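Local atomic coordinates of SnoN,Epimerase SnoN (Streptomyces nogalater, PDB entry 5EP9), a protein that probably acts as a non-heme iron- and 2-oxoglutarate-dependent epimerase in the biosynthesis of the polyketide nogalamycin. Residues A[137-142]-A[225-230]; A[173-178]-A[221-226]. One frame throughout, in Å; residues are numbered along the deposited sequence.

Interaction 1: A[137-142]-A[225-230]; sequences VPTAPH and HSAGAN. With FE (Fe (III) ion), chain F; AKG (2-oxoglutaric acid), chain E; ACT (acetate ion), chain G.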
loop_
_atom_site.group_PDB
_atom_site.type_symbol
_atom_site.label_atom_id
_atom_site.label_comp_id
_atom_site.label_asym_id
_atom_site.label_seq_id
_atom_site.Cartn_x
_atom_site.Cartn_y
_atom_site.Cartn_z
ATOM N N VAL A 137 -2.408 -15.889 -9.909
ATOM C CA VAL A 137 -2.904 -16.530 -8.698
ATOM C C VAL A 137 -3.279 -15.473 -7.655
ATOM O O VAL A 137 -2.898 -14.298 -7.803
ATOM C CB VAL A 137 -1.946 -17.604 -8.158
ATOM C CG1 VAL A 137 -1.633 -18.615 -9.279
ATOM C CG2 VAL A 137 -0.681 -16.993 -7.547
ATOM N N PRO A 138 -4.008 -15.879 -6.593
ATOM C CA PRO A 138 -4.379 -14.906 -5.550
ATOM C C PRO A 138 -3.189 -14.369 -4.756
ATOM O O PRO A 138 -2.117 -14.992 -4.694
ATOM C CB PRO A 138 -5.312 -15.688 -4.589
ATOM C CG PRO A 138 -5.744 -16.867 -5.405
ATOM C CD PRO A 138 -4.594 -17.208 -6.336
ATOM N N THR A 139 -3.410 -13.274 -4.117
ATOM C CA THR A 139 -2.529 -12.814 -3.083
ATOM C C THR A 139 -3.038 -13.419 -1.744
ATOM O O THR A 139 -4.096 -13.046 -1.297
ATOM C CB THR A 139 -2.561 -11.273 -2.976
ATOM O OG1 THR A 139 -2.175 -10.713 -4.219
ATOM C CG2 THR A 139 -1.503 -10.836 -1.973
ATOM N N ALA A 140 -2.247 -14.304 -1.120
ATOM C CA ALA A 140 -2.597 -14.937 0.126
ATOM C C ALA A 140 -2.774 -13.929 1.315
ATOM O O ALA A 140 -2.165 -12.857 1.352
ATOM C CB ALA A 140 -1.551 -15.983 0.489
ATOM N N PRO A 141 -3.680 -14.241 2.258
ATOM C CA PRO A 141 -3.954 -13.369 3.392
ATOM C C PRO A 141 -2.720 -13.064 4.234
ATOM O O PRO A 141 -1.916 -13.901 4.480
ATOM C CB PRO A 141 -4.963 -14.183 4.248
ATOM C CG PRO A 141 -5.513 -15.203 3.349
ATOM C CD PRO A 141 -4.463 -15.527 2.342
ATOM N N HIS A 142 -2.540 -11.808 4.581
ATOM C CA HIS A 142 -1.441 -11.416 5.392
ATOM C C HIS A 142 -1.776 -10.096 6.024
ATOM O O HIS A 142 -2.727 -9.422 5.637
ATOM C CB HIS A 142 -0.178 -11.326 4.541
ATOM C CG HIS A 142 -0.249 -10.237 3.508
ATOM N ND1 HIS A 142 -0.967 -10.386 2.361
ATOM C CD2 HIS A 142 0.201 -8.967 3.500
ATOM C CE1 HIS A 142 -0.906 -9.276 1.647
ATOM N NE2 HIS A 142 -0.145 -8.421 2.282
ATOM N N HIS A 225 -5.548 -8.848 4.956
ATOM C CA HIS A 225 -6.043 -8.610 3.639
ATOM C C HIS A 225 -5.453 -9.598 2.672
ATOM O O HIS A 225 -4.436 -10.225 2.885
ATOM C CB HIS A 225 -5.802 -7.188 3.141
ATOM C CG HIS A 225 -4.350 -6.766 3.138
ATOM N ND1 HIS A 225 -3.681 -6.541 4.300
ATOM C CD2 HIS A 225 -3.449 -6.618 2.149
ATOM C CE1 HIS A 225 -2.411 -6.284 4.024
ATOM N NE2 HIS A 225 -2.262 -6.250 2.724
ATOM N N SER A 226 -6.197 -9.781 1.600
ATOM C CA SER A 226 -5.820 -10.670 0.518
ATOM C C SER A 226 -6.345 -10.112 -0.793
ATOM O O SER A 226 -7.009 -9.086 -0.814
ATOM C CB SER A 226 -6.462 -12.067 0.766
ATOM O OG SER A 226 -7.837 -12.013 0.588
ATOM N N ALA A 227 -6.163 -10.844 -1.875
ATOM C CA ALA A 227 -6.696 -10.435 -3.143
ATOM C C ALA A 227 -6.901 -11.615 -4.013
ATOM O O ALA A 227 -6.139 -12.624 -3.944
ATOM C CB ALA A 227 -5.750 -9.412 -3.870
ATOM N N GLY A 228 -7.885 -11.493 -4.882
ATOM C CA GLY A 228 -8.187 -12.613 -5.818
ATOM C C GLY A 228 -7.167 -12.700 -6.925
ATOM O O GLY A 228 -6.326 -11.809 -7.140
ATOM N N ALA A 229 -7.229 -13.815 -7.640
ATOM C CA ALA A 229 -6.532 -13.956 -8.923
ATOM C C ALA A 229 -7.191 -13.009 -9.896
ATOM O O ALA A 229 -8.379 -12.684 -9.781
ATOM C CB ALA A 229 -6.617 -15.405 -9.430
ATOM N N ASN A 230 -6.446 -12.561 -10.877
ATOM C CA ASN A 230 -7.101 -11.958 -12.023
ATOM C C ASN A 230 -7.539 -13.067 -12.981
ATOM O O ASN A 230 -6.684 -13.677 -13.621
ATOM C CB ASN A 230 -6.170 -10.957 -12.743
ATOM C CG ASN A 230 -6.853 -10.229 -13.879
ATOM O OD1 ASN A 230 -8.041 -10.450 -14.215
ATOM N ND2 ASN A 230 -6.076 -9.312 -14.483
HETATM FE FE FE F . -0.315 -6.293 1.882
HETATM C C1 AKG E . -0.865 -4.390 0.036
HETATM O O1 AKG E . -0.459 -4.324 1.225
HETATM O O2 AKG E . -1.102 -3.364 -0.648
HETATM C C2 AKG E . -1.132 -5.712 -0.579
HETATM O O5 AKG E . -0.924 -6.742 0.093
HETATM C C3 AKG E . -1.638 -5.729 -2.040
HETATM C C4 AKG E . -2.083 -7.082 -2.586
HETATM C C5 AKG E . -2.546 -7.097 -4.025
HETATM O O3 AKG E . -2.628 -6.024 -4.651
HETATM O O4 AKG E . -2.803 -8.203 -4.591
HETATM C C ACT G . -9.609 -13.236 3.075
HETATM O O ACT G . -9.097 -13.662 2.038
HETATM O OXT ACT G . -10.745 -13.639 3.423
HETATM C CH3 ACT G . -8.857 -12.213 3.866
HETATM O O HOH W 1 1.539 -6.354 0.929
#
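His142 and His225 are paired across two antiparallel strands, their imidazoles converging obliquely on one iron(III) ion bound by His142 NE2 at 2.2 Å and His225 NE2 at 2.1 Å. The ring planes are 59° apart, and the shared metal brings the two NE2 atoms to 3.1 Å. In both residues CG is tucked between the backbone N and the carbonyl carbon (chi1 65° for His142, 57° for His225), which carries the rings over the same face of the sheet. The His142 ring is fixed in rotation by its own strand: ND1 donates to Ala140 O at 2.9 Å, the oxygen lying in the ring plane.

On the same face, Thr139 OG1 donates to O4 of 2-oxoglutarate at 2.6 Å, while its CG2 runs beside the methylene C4. Across from it, Ala227 CB packs against O4 at 3.3 Å. Lys128 NZ is also hydrogen-bonded to Thr139 OG1; a valine here would probably leave both Lys128 and the distal carboxylate short of one hydrogen bond. Paired backbone N-H and C=O groups join Thr139 to Ala227 and His142 to His225. Between them the register slips by one residue in a beta bulge, where Pro141 CA approaches His225 O at 3.2 Å. Ser226, on the opposite face of the strand from the iron, donates from OG to an acetate, probably from the crystallisation liquor.

The strands belong to the two SnoN parts of the fused construct, 14-202 and 203-305. O1 and O5 of 2-oxoglutarate and a water fill three iron positions; His142, Asp144 and His225 take the others, forming the facial triad of two histidines and one carboxylate found in the cupin-type 2-oxoglutarate-dependent oxygenases.

Interaction 2: A[173-178]-A[221-226]; sequences MTFVPG and ARTVHS. With FE (Fe (III) ion), chain F; AKG (2-oxoglutaric acid), chain E; ACT (acetate ion), chain G.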
loop_
_atom_site.group_PDB
_atom_site.type_symbol
_atom_site.label_atom_id
_atom_site.label_comp_id
_atom_site.label_asym_id
_atom_site.label_seq_id
_atom_site.Cartn_x
_atom_site.Cartn_y
_atom_site.Cartn_z
ATOM N N MET A 173 -9.264 -6.572 -3.703
ATOM C CA MET A 173 -8.872 -6.978 -2.326
ATOM C C MET A 173 -10.053 -7.361 -1.443
ATOM O O MET A 173 -11.161 -6.883 -1.644
ATOM C CB MET A 173 -8.015 -5.905 -1.649
ATOM C CG MET A 173 -6.677 -5.712 -2.416
ATOM S SD MET A 173 -5.266 -5.267 -1.369
ATOM C CE MET A 173 -5.735 -3.605 -1.326
ATOM N N THR A 174 -9.712 -8.152 -0.436
ATOM C CA THR A 174 -10.589 -8.525 0.679
ATOM C C THR A 174 -9.885 -8.164 1.968
ATOM O O THR A 174 -8.691 -8.388 2.105
ATOM C CB THR A 174 -10.868 -10.019 0.616
ATOM O OG1 THR A 174 -11.581 -10.270 -0.604
ATOM C CG2 THR A 174 -11.679 -10.553 1.824
ATOM N N PHE A 175 -10.644 -7.613 2.915
ATOM C CA PHE A 175 -10.136 -7.197 4.180
ATOM C C PHE A 175 -10.903 -7.867 5.301
ATOM O O PHE A 175 -12.092 -8.222 5.129
ATOM C CB PHE A 175 -10.304 -5.674 4.353
ATOM C CG PHE A 175 -9.659 -4.863 3.268
ATOM C CD1 PHE A 175 -8.357 -4.472 3.347
ATOM C CD2 PHE A 175 -10.387 -4.474 2.202
ATOM C CE1 PHE A 175 -7.753 -3.672 2.318
ATOM C CE2 PHE A 175 -9.825 -3.717 1.177
ATOM C CZ PHE A 175 -8.486 -3.310 1.255
ATOM N N VAL A 176 -10.262 -8.085 6.450
ATOM C CA VAL A 176 -11.012 -8.679 7.636
ATOM C C VAL A 176 -11.228 -7.576 8.624
ATOM O O VAL A 176 -10.276 -7.140 9.281
ATOM C CB VAL A 176 -10.207 -9.765 8.293
ATOM C CG1 VAL A 176 -10.980 -10.338 9.454
ATOM C CG2 VAL A 176 -9.885 -10.883 7.320
ATOM N N PRO A 177 -12.446 -7.047 8.711
ATOM C CA PRO A 177 -12.605 -5.817 9.464
ATOM C C PRO A 177 -12.342 -6.079 10.915
ATOM O O PRO A 177 -12.750 -7.154 11.440
ATOM C CB PRO A 177 -14.073 -5.371 9.224
ATOM C CG PRO A 177 -14.668 -6.428 8.414
ATOM C CD PRO A 177 -13.590 -7.272 7.800
ATOM N N GLY A 178 -11.721 -5.108 11.591
ATOM C CA GLY A 178 -11.387 -5.297 13.022
ATOM C C GLY A 178 -10.136 -6.117 13.275
ATOM O O GLY A 178 -9.691 -6.211 14.411
ATOM N N ALA A 221 -1.697 -1.332 8.744
ATOM C CA ALA A 221 -0.606 -2.309 8.660
ATOM C C ALA A 221 -0.864 -3.621 9.423
ATOM O O ALA A 221 -0.149 -4.593 9.201
ATOM C CB ALA A 221 0.669 -1.665 9.221
ATOM N N ARG A 222 -1.802 -3.583 10.344
ATOM C CA ARG A 222 -2.242 -4.791 11.075
ATOM C C ARG A 222 -3.531 -5.442 10.507
ATOM O O ARG A 222 -3.936 -6.509 10.955
ATOM C CB ARG A 222 -2.350 -4.548 12.592
ATOM C CG ARG A 222 -0.979 -4.305 13.290
ATOM C CD ARG A 222 -0.890 -4.388 14.811
ATOM N NE ARG A 222 -1.363 -5.645 15.379
ATOM C CZ ARG A 222 -0.584 -6.617 15.780
ATOM N NH1 ARG A 222 0.743 -6.518 15.710
ATOM N NH2 ARG A 222 -1.162 -7.703 16.272
ATOM N N THR A 223 -4.138 -4.819 9.477
ATOM C CA THR A 223 -5.361 -5.393 8.903
ATOM C C THR A 223 -5.040 -6.568 7.997
ATOM O O THR A 223 -4.217 -6.442 7.106
ATOM C CB THR A 223 -6.106 -4.362 8.137
ATOM O OG1 THR A 223 -6.460 -3.299 9.031
ATOM C CG2 THR A 223 -7.365 -4.935 7.486
ATOM N N VAL A 224 -5.693 -7.701 8.221
ATOM C CA VAL A 224 -5.518 -8.847 7.367
ATOM C C VAL A 224 -6.247 -8.589 6.049
ATOM O O VAL A 224 -7.380 -8.134 6.036
ATOM C CB VAL A 224 -6.083 -10.147 8.023
ATOM C CG1 VAL A 224 -6.003 -11.308 7.053
ATOM C CG2 VAL A 224 -5.309 -10.485 9.270
ATOM N N HIS A 225 -5.548 -8.848 4.956
ATOM C CA HIS A 225 -6.043 -8.610 3.639
ATOM C C HIS A 225 -5.453 -9.598 2.672
ATOM O O HIS A 225 -4.436 -10.225 2.885
ATOM C CB HIS A 225 -5.802 -7.188 3.141
ATOM C CG HIS A 225 -4.350 -6.766 3.138
ATOM N ND1 HIS A 225 -3.681 -6.541 4.300
ATOM C CD2 HIS A 225 -3.449 -6.618 2.149
ATOM C CE1 HIS A 225 -2.411 -6.284 4.024
ATOM N NE2 HIS A 225 -2.262 -6.250 2.724
ATOM N N SER A 226 -6.197 -9.781 1.600
ATOM C CA SER A 226 -5.820 -10.670 0.518
ATOM C C SER A 226 -6.345 -10.112 -0.793
ATOM O O SER A 226 -7.009 -9.086 -0.814
ATOM C CB SER A 226 -6.462 -12.067 0.766
ATOM O OG SER A 226 -7.837 -12.013 0.588
HETATM FE FE FE F . -0.315 -6.293 1.882
HETATM C C1 AKG E . -0.865 -4.390 0.036
HETATM O O1 AKG E . -0.459 -4.324 1.225
HETATM O O2 AKG E . -1.102 -3.364 -0.648
HETATM C C2 AKG E . -1.132 -5.712 -0.579
HETATM O O5 AKG E . -0.924 -6.742 0.093
HETATM C C3 AKG E . -1.638 -5.729 -2.040
HETATM C C4 AKG E . -2.083 -7.082 -2.586
HETATM C C5 AKG E . -2.546 -7.097 -4.025
HETATM O O3 AKG E . -2.628 -6.024 -4.651
HETATM O O4 AKG E . -2.803 -8.203 -4.591
HETATM C C ACT G . -9.609 -13.236 3.075
HETATM O O ACT G . -9.097 -13.662 2.038
HETATM O OXT ACT G . -10.745 -13.639 3.423
HETATM C CH3 ACT G . -8.857 -12.213 3.866
HETATM O O HOH W 1 1.539 -6.354 0.929
#
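Strand 173-175, from the 14-202 part of the fused SnoN construct, runs antiparallel to strand 225-227 of the 203-305 part in the four-stranded sheet of the cupin-type core. The kinked chain of Met173 puts SD 3.7 Å from C3 of 2-oxoglutarate, with the His225 ring obliquely beside it. Thr174 and Ser226 exchange two backbone hydrogen bonds, Thr174 N to Ser226 O at 2.9 Å being one. Thr174 OG1 is hydrogen-bonded to Thr208 OG1, and its CG2 touches the acetate. Phe175, in a non-hydrogen-bonded pair with His225, lays CD1 3.7 Å from His225 CB; Thr223 CG2 meets the edge of its ring, and Tyr45 stacks on it. Val176 N donates to Val224 O at 2.9 Å. CG2 of Val176, beside its backbone N, lies 3.9 Å from CG1 of Val224, the two side chains running side by side in the same direction. Within 221-226, Thr223 O accepts a hydrogen bond from His225 ND1 at 2.9 Å, only 2° out of the imidazole plane, a second-shell bond that fixes the rotation of this iron ligand.

Overall arrangement
Both interactions use strand 225-227, an inner strand of one antiparallel sheet: interaction 1 pairs it with strand 139-142, outermost in this sheet within the chain, interaction 2 with strand 173-175 on its other edge. Interaction 1 is only partly buried, with three exposed residues, and its chemistry is largely polar and metal-centred. Interaction 2 is the more buried, and adds aromatic and aliphatic packing to its backbone bonds. The contacts also touch directly, Ala227 CB meeting Met173 CG at 4.1 Å and Pro141 CB meeting Val224 CG1 at 4.1 Å. Both contain Ser226 and the iron ligand His225; interaction 1 adds His142 and the polar Thr139 grip on 2-oxoglutarate, interaction 2 the thioether of Met173.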